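Side-chain contacts in putative NAD dependent dehydrogenase (Micromonospora echinospora, PDB 6NOR), which binds NAD and probably acts as an NAD-dependent oxidoreductase in the biosynthesis of the antibiotic gentamicin: residues E99-A102 with A103-A107; V112-E115 with K116-L120; A130-E134 with R135-L139. All blocks are in the same frame, centred on the assembly; numbering follows the deposited sequence.

All three contacts belong to the NAD-binding Rossmann half of the chain and follow one another in sequence. Contact 1 runs along helix 98-107, half buried; contact 2 is fully buried, where strand 111-114 opens into the cofactor pocket; contact 3, mostly at the surface, turns helix 122-134 into strand 139-141. Their elements interlock: Val105 and Ile106 of contact 1 pack on Val112 of contact 2, which also meets Leu139 of contact 3, while Arg135 reaches back to the carbonyl of Ala107. Chemistry follows place: regular helix bonds with aliphatic cover in 99-107, polar atoms turned to NAD in 112-120, and a helix stop at a glycine of positive phi in 130-139.

Contact 1: E99-A102 with A103-A107; sequences EPIA and AQVIA
Ile101 and Val105, one helical turn apart, stand side by side along helix 98-107, their nearest methyls being CG2 of Ile101 and CG2 of Val105 at 4.4 Å, a loose touch. Val105 places CG1 anti to its backbone N (chi1 169°), which brings CG2 round to the N side, where it sits 3.2 Å from Ile101 O. That same carbonyl oxygen accepts the amide of Val105 over 3.0 Å, so a methyl branch covers the oxygen next to the bond it accepts. Ile106 treats Ala102 alike: its CG1 lies beside the backbone N and comes 3.2 Å from Ala102 O, which takes Ile106 N in a fairly straight bond (158° at the hydrogen). These residues belong to the helix of a beta-alpha-beta crossover, strand 86-91 to helix 98-107 to strand 111-114, in the Rossmann fold. Ala102, Val105 and Ile106 face strand 111-114, where branched aliphatic groups fill the buried interface and the small Ala102 lets Val114 and Leu128 of helix 122-134 come close. Ile101 turns instead toward Leu77 and touches the bound NAD. On the more open flank Pro100 fits the first turn, where its missing N-H costs no helix bond, and its carbonyl receives Gln104 N over 3.1 Å. Gln104 extends its chain past Leu77 and Leu81 of helix 77-81, combining an aliphatic stem with a polar end. Glu99 bends at chi2 (-83°), curling its carboxylate back alongside the helix until OE2 is 3.9 Å from Ala103 CB.

Contact 2: V112-E115 with K116-L120; sequences VLVE and KPLVL. With NAD (nicotinamide-adenine-dinucleotide), chain G.
Val114 and Leu118 meet where the chain leaves strand 111-114: Glu115 and Lys116 keep it extended, a cis peptide before Pro117 bends it, and the CA atoms of Val114 and Leu118 end 5.9 Å apart. Proline suits this place because its ring makes the cis form accessible. Leu118 crosses Val114 at about a right angle, pressing CD1 against Val114 CB at 3.6 Å, a purely aliphatic contact in the buried interior. Glu115 bends at chi2 (-54°) and sends OE1 to the nicotinamide amide, receiving N7N of NAD over 2.9 Å in a nearly straight bond (157°). A weak bond from Lys116 N to the same OE1 helps set the carboxylate, and His39 grips OE2, so both oxygens are held. Lys116 uses its two ends differently. Its carbonyl oxygen accepts the ribose hydroxyl O2D of NAD over 2.8 Å, and O3D also lies near. The side chain reaches over the nicotinamide ring, with NZ above one face, 3.5 Å from C3N; NZ also makes a weak hydrogen bond with NE2 of His201 and a long, weak ion pair with Asp197. A long flexible chain is what such a reach requires. Glu-Lys-Pro here is the EKP sequence characteristic of the GFO/IDH/MocA dehydrogenases, lying at the end of a Rossmann strand against the nicotinamide riboside.

Contact 3: A130-E134 with R135-L139; sequences AAAHE and RGVVL
Glu134 folds its carboxylate back toward Arg135, whose backbone N lies well off the carboxylate plane, 3.4 Å from OE1 and too poorly aligned to bond. Both residues lie at the C-terminal end of helix 122-134 in the Rossmann fold, which closes in a Schellman motif. The bend of Glu134 at chi2 (-84°) leaves OE1 also beside the Arg135 chain, 4.0 Å from its CD. The guanidinium does not stack on the carboxylate: OE1 and NE stay 5.2 Å apart, and the arginine heads away to give NH1 to Ala107 O at the end of helix 98-107. Long charged residues suit this solvent-exposed helix end. A third flat group, the carbonyl of His133, is approached over its face, for Gly136 N stands above its plane, 72° out of it, while donating a hydrogen bond. This bond and that from Val137 N to Ala132 O make up the Schellman pair. Gly136 takes positive phi (60°), a conformation that costs a residue without a CB little, and so reverses the chain toward strand 139-141. Arg135 N still makes an ordinary helical bond to Ala131 O, the last regular step before the stop. Beyond the turn the chain doubles back over Ala132, whose lone methyl is small enough to admit it. Leu139, starting the strand, points at this methyl and carries its own side chain on to Val112 and Val114, so the end of the helix packs on strand 111-114 through Leu139. Val137 wedges in as well, its CG2 sitting between backbone N and carbonyl carbon and lying 3.9 Å from Ala132 CB.

Contact 1: E99-A102 with A103-A107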
loop_
_atom_site.group_PDB
_atom_site.type_symbol
_atom_site.label_atom_id
_atom_site.label_comp_id
_atom_site.label_asym_id
_atom_site.label_seq_id
_atom_site.Cartn_x
_atom_site.Cartn_y
_atom_site.Cartn_z
ATOM N N GLU A 99 -35.818 20.578 -8.495
ATOM C CA GLU A 99 -36.202 21.977 -8.684
ATOM C C GLU A 99 -37.668 22.286 -8.288
ATOM O O GLU A 99 -37.890 23.230 -7.555
ATOM C CB GLU A 99 -35.936 22.413 -10.128
ATOM C CG GLU A 99 -35.868 23.930 -10.317
ATOM C CD GLU A 99 -37.237 24.568 -10.468
ATOM O OE1 GLU A 99 -38.139 23.900 -11.017
ATOM O OE2 GLU A 99 -37.416 25.727 -10.028
ATOM N N PRO A 100 -38.661 21.514 -8.778
ATOM C CA PRO A 100 -40.029 21.831 -8.341
ATOM C C PRO A 100 -40.208 21.721 -6.823
ATOM O O PRO A 100 -40.818 22.586 -6.194
ATOM C CB PRO A 100 -40.892 20.773 -9.032
ATOM C CG PRO A 100 -40.033 20.162 -10.077
ATOM C CD PRO A 100 -38.619 20.375 -9.720
ATOM N N ILE A 101 -39.674 20.653 -6.247
ATOM C CA ILE A 101 -39.854 20.405 -4.829
ATOM C C ILE A 101 -39.159 21.476 -3.993
ATOM O O ILE A 101 -39.747 22.013 -3.060
ATOM C CB ILE A 101 -39.350 19.000 -4.450
ATOM C CG1 ILE A 101 -40.315 17.943 -4.990
ATOM C CG2 ILE A 101 -39.243 18.843 -2.953
ATOM C CD1 ILE A 101 -39.867 16.503 -4.720
ATOM N N ALA A 102 -37.923 21.811 -4.337
ATOM C CA ALA A 102 -37.205 22.841 -3.587
ATOM C C ALA A 102 -37.809 24.209 -3.781
ATOM O O ALA A 102 -37.737 25.034 -2.886
ATOM C CB ALA A 102 -35.734 22.876 -3.980
ATOM N N ALA A 103 -38.384 24.462 -4.956
ATOM C CA ALA A 103 -39.010 25.761 -5.215
ATOM C C ALA A 103 -40.251 25.935 -4.338
ATOM O O ALA A 103 -40.527 27.012 -3.840
ATOM C CB ALA A 103 -39.375 25.904 -6.674
ATOM N N GLN A 104 -40.985 24.852 -4.149
ATOM C CA GLN A 104 -42.185 24.881 -3.318
ATOM C C GLN A 104 -41.840 24.979 -1.817
ATOM O O GLN A 104 -42.517 25.664 -1.064
ATOM C CB GLN A 104 -43.026 23.645 -3.591
ATOM C CG GLN A 104 -44.329 23.597 -2.839
ATOM C CD GLN A 104 -45.079 22.304 -3.078
ATOM O OE1 GLN A 104 -44.778 21.556 -4.019
ATOM N NE2 GLN A 104 -46.061 22.028 -2.222
ATOM N N VAL A 105 -40.783 24.299 -1.396
ATOM C CA VAL A 105 -40.332 24.369 -0.012
ATOM C C VAL A 105 -39.866 25.773 0.333
ATOM O O VAL A 105 -40.158 26.295 1.393
ATOM C CB VAL A 105 -39.179 23.372 0.255
ATOM C CG1 VAL A 105 -38.536 23.637 1.601
ATOM C CG2 VAL A 105 -39.694 21.944 0.182
ATOM N N ILE A 106 -39.135 26.379 -0.587
ATOM C CA ILE A 106 -38.647 27.724 -0.418
ATOM C C ILE A 106 -39.792 28.731 -0.408
ATOM O O ILE A 106 -39.800 29.654 0.380
ATOM C CB ILE A 106 -37.643 28.065 -1.523
ATOM C CG1 ILE A 106 -36.322 27.337 -1.242
ATOM C CG2 ILE A 106 -37.421 29.562 -1.622
ATOM C CD1 ILE A 106 -35.344 27.388 -2.385
ATOM N N ALA A 107 -40.770 28.535 -1.277
ATOM C CA ALA A 107 -41.885 29.468 -1.367
ATOM C C ALA A 107 -42.731 29.426 -0.088
ATOM O O ALA A 107 -43.334 30.423 0.301
ATOM C CB ALA A 107 -42.731 29.163 -2.585
#

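Contact 2: V112-E115 with K116-L120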
loop_
_atom_site.group_PDB
_atom_site.type_symbol
_atom_site.label_atom_id
_atom_site.label_comp_id
_atom_site.label_asym_id
_atom_site.label_seq_id
_atom_site.Cartn_x
_atom_site.Cartn_y
_atom_site.Cartn_z
ATOM N N VAL A 112 -33.934 24.525 3.250
ATOM C CA VAL A 112 -33.903 23.312 2.465
ATOM C C VAL A 112 -32.472 22.849 2.142
ATOM O O VAL A 112 -31.602 23.635 1.803
ATOM C CB VAL A 112 -34.738 23.492 1.156
ATOM C CG1 VAL A 112 -34.068 24.433 0.203
ATOM C CG2 VAL A 112 -35.019 22.147 0.492
ATOM N N LEU A 113 -32.251 21.552 2.316
ATOM C CA LEU A 113 -31.047 20.873 1.876
ATOM C C LEU A 113 -31.435 19.990 0.711
ATOM O O LEU A 113 -32.234 19.087 0.882
ATOM C CB LEU A 113 -30.436 20.040 3.007
ATOM C CG LEU A 113 -29.373 18.987 2.676
ATOM C CD1 LEU A 113 -28.227 19.597 1.908
ATOM C CD2 LEU A 113 -28.838 18.312 3.931
ATOM N N VAL A 114 -30.886 20.274 -0.467
ATOM C CA VAL A 114 -31.126 19.488 -1.675
ATOM C C VAL A 114 -29.950 18.596 -1.995
ATOM O O VAL A 114 -28.828 19.055 -2.052
ATOM C CB VAL A 114 -31.366 20.369 -2.908
ATOM C CG1 VAL A 114 -31.793 19.513 -4.087
ATOM C CG2 VAL A 114 -32.392 21.446 -2.603
ATOM N N GLU A 115 -30.208 17.316 -2.191
ATOM C CA GLU A 115 -29.177 16.419 -2.610
ATOM C C GLU A 115 -28.567 16.836 -3.951
ATOM O O GLU A 115 -29.194 17.512 -4.749
ATOM C CB GLU A 115 -29.712 15.003 -2.710
ATOM C CG GLU A 115 -29.360 14.143 -1.533
ATOM C CD GLU A 115 -27.860 14.114 -1.232
ATOM O OE1 GLU A 115 -27.034 14.246 -2.165
ATOM O OE2 GLU A 115 -27.513 13.950 -0.050
ATOM N N LYS A 116 -27.318 16.445 -4.145
ATOM C CA LYS A 116 -26.650 16.412 -5.436
ATOM C C LYS A 116 -27.454 15.579 -6.449
ATOM O O LYS A 116 -27.995 14.540 -6.101
ATOM C CB LYS A 116 -25.250 15.813 -5.251
ATOM C CG LYS A 116 -24.931 14.812 -6.328
ATOM C CD LYS A 116 -24.339 13.604 -5.785
ATOM C CE LYS A 116 -24.802 12.353 -6.497
ATOM N NZ LYS A 116 -24.096 11.193 -5.872
ATOM N N PRO A 117 -27.551 16.039 -7.702
ATOM C CA PRO A 117 -27.125 17.358 -8.168
ATOM C C PRO A 117 -28.187 18.377 -7.812
ATOM O O PRO A 117 -29.360 18.020 -7.840
ATOM C CB PRO A 117 -27.001 17.177 -9.687
ATOM C CG PRO A 117 -27.991 16.125 -10.012
ATOM C CD PRO A 117 -28.076 15.213 -8.802
ATOM N N LEU A 118 -27.793 19.593 -7.450
ATOM C CA LEU A 118 -28.754 20.592 -6.978
ATOM C C LEU A 118 -29.944 20.641 -7.932
ATOM O O LEU A 118 -31.038 20.253 -7.570
ATOM C CB LEU A 118 -28.101 21.974 -6.852
ATOM C CG LEU A 118 -29.023 23.060 -6.295
ATOM C CD1 LEU A 118 -29.527 22.624 -4.967
ATOM C CD2 LEU A 118 -28.344 24.429 -6.168
ATOM N N VAL A 119 -29.691 21.077 -9.158
ATOM C CA VAL A 119 -30.667 21.101 -10.231
ATOM C C VAL A 119 -29.959 20.719 -11.526
ATOM O O VAL A 119 -28.779 20.421 -11.517
ATOM C CB VAL A 119 -31.280 22.478 -10.394
ATOM C CG1 VAL A 119 -32.202 22.798 -9.205
ATOM C CG2 VAL A 119 -30.174 23.487 -10.527
ATOM N N LEU A 120 -30.665 20.746 -12.650
ATOM C CA LEU A 120 -30.062 20.265 -13.887
ATOM C C LEU A 120 -29.790 21.358 -14.915
ATOM O O LEU A 120 -29.509 21.065 -16.064
ATOM C CB LEU A 120 -30.947 19.183 -14.498
ATOM C CG LEU A 120 -31.156 18.001 -13.543
ATOM C CD1 LEU A 120 -32.304 17.112 -14.024
ATOM C CD2 LEU A 120 -29.839 17.213 -13.355
HETATM P PA NAD G . -33.704 6.225 -4.430
HETATM O O1A NAD G . -34.292 5.687 -5.757
HETATM O O2A NAD G . -33.124 5.171 -3.566
HETATM O O5B NAD G . -34.837 6.956 -3.628
HETATM C C5B NAD G . -35.634 7.917 -4.297
HETATM C C4B NAD G . -36.905 8.088 -3.423
HETATM O O4B NAD G . -37.578 9.144 -3.778
HETATM C C3B NAD G . -37.824 6.911 -3.661
HETATM O O3B NAD G . -38.234 6.443 -2.446
HETATM C C2B NAD G . -39.015 7.511 -4.457
HETATM O O2B NAD G . -40.233 6.751 -4.124
HETATM C C1B NAD G . -39.089 8.684 -3.973
HETATM N N9A NAD G . -39.684 9.652 -4.876
HETATM C C8A NAD G . -39.646 9.725 -6.221
HETATM N N7A NAD G . -40.318 10.842 -6.593
HETATM C C5A NAD G . -40.765 11.446 -5.490
HETATM C C6A NAD G . -41.500 12.579 -5.299
HETATM N N6A NAD G . -41.983 13.434 -6.264
HETATM N N1A NAD G . -41.806 12.976 -4.072
HETATM C C2A NAD G . -41.413 12.245 -3.000
HETATM N N3A NAD G . -40.692 11.114 -3.192
HETATM C C4A NAD G . -40.365 10.718 -4.427
HETATM O O3 NAD G . -32.632 7.281 -4.807
HETATM P PN NAD G . -31.447 7.842 -3.902
HETATM O O1N NAD G . -31.800 8.015 -2.460
HETATM O O2N NAD G . -30.224 6.956 -4.061
HETATM O O5D NAD G . -31.114 9.265 -4.491
HETATM C C5D NAD G . -31.917 10.387 -4.179
HETATM C C4D NAD G . -31.074 11.669 -4.335
HETATM O O4D NAD G . -30.002 11.655 -3.595
HETATM C C3D NAD G . -30.555 11.799 -5.798
HETATM O O3D NAD G . -30.628 13.058 -6.160
HETATM C C2D NAD G . -29.102 11.282 -5.722
HETATM O O2D NAD G . -28.301 11.891 -6.821
HETATM C C1D NAD G . -28.702 11.674 -4.545
HETATM N N1N NAD G . -27.692 10.820 -3.994
HETATM C C2N NAD G . -26.632 11.405 -3.310
HETATM C C3N NAD G . -25.617 10.624 -2.752
HETATM C C7N NAD G . -24.469 11.351 -2.032
HETATM O O7N NAD G . -23.549 10.746 -1.622
HETATM N N7N NAD G . -24.519 12.766 -1.896
HETATM C C4N NAD G . -25.626 9.252 -2.869
HETATM C C5N NAD G . -26.692 8.657 -3.546
HETATM C C6N NAD G . -27.726 9.451 -4.112
#

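Contact 3: A130-E134 with R135-L139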
loop_
_atom_site.group_PDB
_atom_site.type_symbol
_atom_site.label_atom_id
_atom_site.label_comp_id
_atom_site.label_asym_id
_atom_site.label_seq_id
_atom_site.Cartn_x
_atom_site.Cartn_y
_atom_site.Cartn_z
ATOM N N ALA A 130 -31.421 32.667 -5.818
ATOM C CA ALA A 130 -31.991 34.003 -5.649
ATOM C C ALA A 130 -33.296 33.915 -4.859
ATOM O O ALA A 130 -33.553 34.763 -4.045
ATOM C CB ALA A 130 -32.230 34.687 -6.996
ATOM N N ALA A 131 -34.101 32.883 -5.092
ATOM C CA ALA A 131 -35.372 32.752 -4.381
ATOM C C ALA A 131 -35.193 32.481 -2.889
ATOM O O ALA A 131 -35.948 32.990 -2.069
ATOM C CB ALA A 131 -36.221 31.653 -5.004
ATOM N N ALA A 132 -34.190 31.694 -2.533
ATOM C CA ALA A 132 -33.927 31.398 -1.130
ATOM C C ALA A 132 -33.457 32.629 -0.376
ATOM O O ALA A 132 -33.875 32.878 0.741
ATOM C CB ALA A 132 -32.899 30.292 -1.010
ATOM N N HIS A 133 -32.572 33.386 -0.999
ATOM C CA HIS A 133 -32.027 34.592 -0.411
ATOM C C HIS A 133 -33.144 35.604 -0.182
ATOM O O HIS A 133 -33.209 36.231 0.863
ATOM C CB HIS A 133 -30.936 35.175 -1.316
ATOM C CG HIS A 133 -30.384 36.491 -0.846
ATOM N ND1 HIS A 133 -29.305 36.587 0.011
ATOM C CD2 HIS A 133 -30.740 37.765 -1.142
ATOM C CE1 HIS A 133 -29.033 37.859 0.236
ATOM N NE2 HIS A 133 -29.886 38.596 -0.455
ATOM N N GLU A 134 -34.045 35.729 -1.150
ATOM C CA GLU A 134 -35.159 36.649 -1.023
ATOM C C GLU A 134 -36.067 36.228 0.111
ATOM O O GLU A 134 -36.613 37.063 0.814
ATOM C CB GLU A 134 -35.955 36.728 -2.330
ATOM C CG GLU A 134 -36.969 37.865 -2.401
ATOM C CD GLU A 134 -38.302 37.524 -1.749
ATOM O OE1 GLU A 134 -38.623 36.319 -1.640
ATOM O OE2 GLU A 134 -39.028 38.460 -1.343
ATOM N N ARG A 135 -36.235 34.928 0.278
ATOM C CA ARG A 135 -37.149 34.395 1.273
ATOM C C ARG A 135 -36.457 34.364 2.629
ATOM O O ARG A 135 -37.035 33.994 3.632
ATOM C CB ARG A 135 -37.605 32.994 0.842
ATOM C CG ARG A 135 -38.972 32.584 1.295
ATOM C CD ARG A 135 -40.075 33.444 0.708
ATOM N NE ARG A 135 -41.377 32.878 1.046
ATOM C CZ ARG A 135 -41.947 32.941 2.250
ATOM N NH1 ARG A 135 -43.132 32.373 2.449
ATOM N NH2 ARG A 135 -41.341 33.570 3.254
ATOM N N GLY A 136 -35.196 34.766 2.649
ATOM C CA GLY A 136 -34.382 34.715 3.857
ATOM C C GLY A 136 -34.181 33.328 4.462
ATOM O O GLY A 136 -34.108 33.216 5.682
ATOM N N VAL A 137 -34.084 32.286 3.626
ATOM C CA VAL A 137 -33.853 30.921 4.120
ATOM C C VAL A 137 -32.544 30.340 3.615
ATOM O O VAL A 137 -31.941 30.847 2.676
ATOM C CB VAL A 137 -34.983 29.949 3.722
ATOM C CG1 VAL A 137 -36.293 30.358 4.374
ATOM C CG2 VAL A 137 -35.122 29.882 2.216
ATOM N N VAL A 138 -32.100 29.272 4.259
ATOM C CA VAL A 138 -30.898 28.587 3.827
ATOM C C VAL A 138 -31.236 27.628 2.699
ATOM O O VAL A 138 -32.195 26.847 2.791
ATOM C CB VAL A 138 -30.226 27.808 4.979
ATOM C CG1 VAL A 138 -29.034 26.984 4.453
ATOM C CG2 VAL A 138 -29.796 28.761 6.090
ATOM N N LEU A 139 -30.461 27.738 1.624
ATOM C CA LEU A 139 -30.395 26.741 0.567
ATOM C C LEU A 139 -29.026 26.062 0.653
ATOM O O LEU A 139 -27.995 26.711 0.584
ATOM C CB LEU A 139 -30.588 27.369 -0.813
ATOM C CG LEU A 139 -30.310 26.489 -2.050
ATOM C CD1 LEU A 139 -31.203 25.278 -2.096
ATOM C CD2 LEU A 139 -30.458 27.288 -3.342
#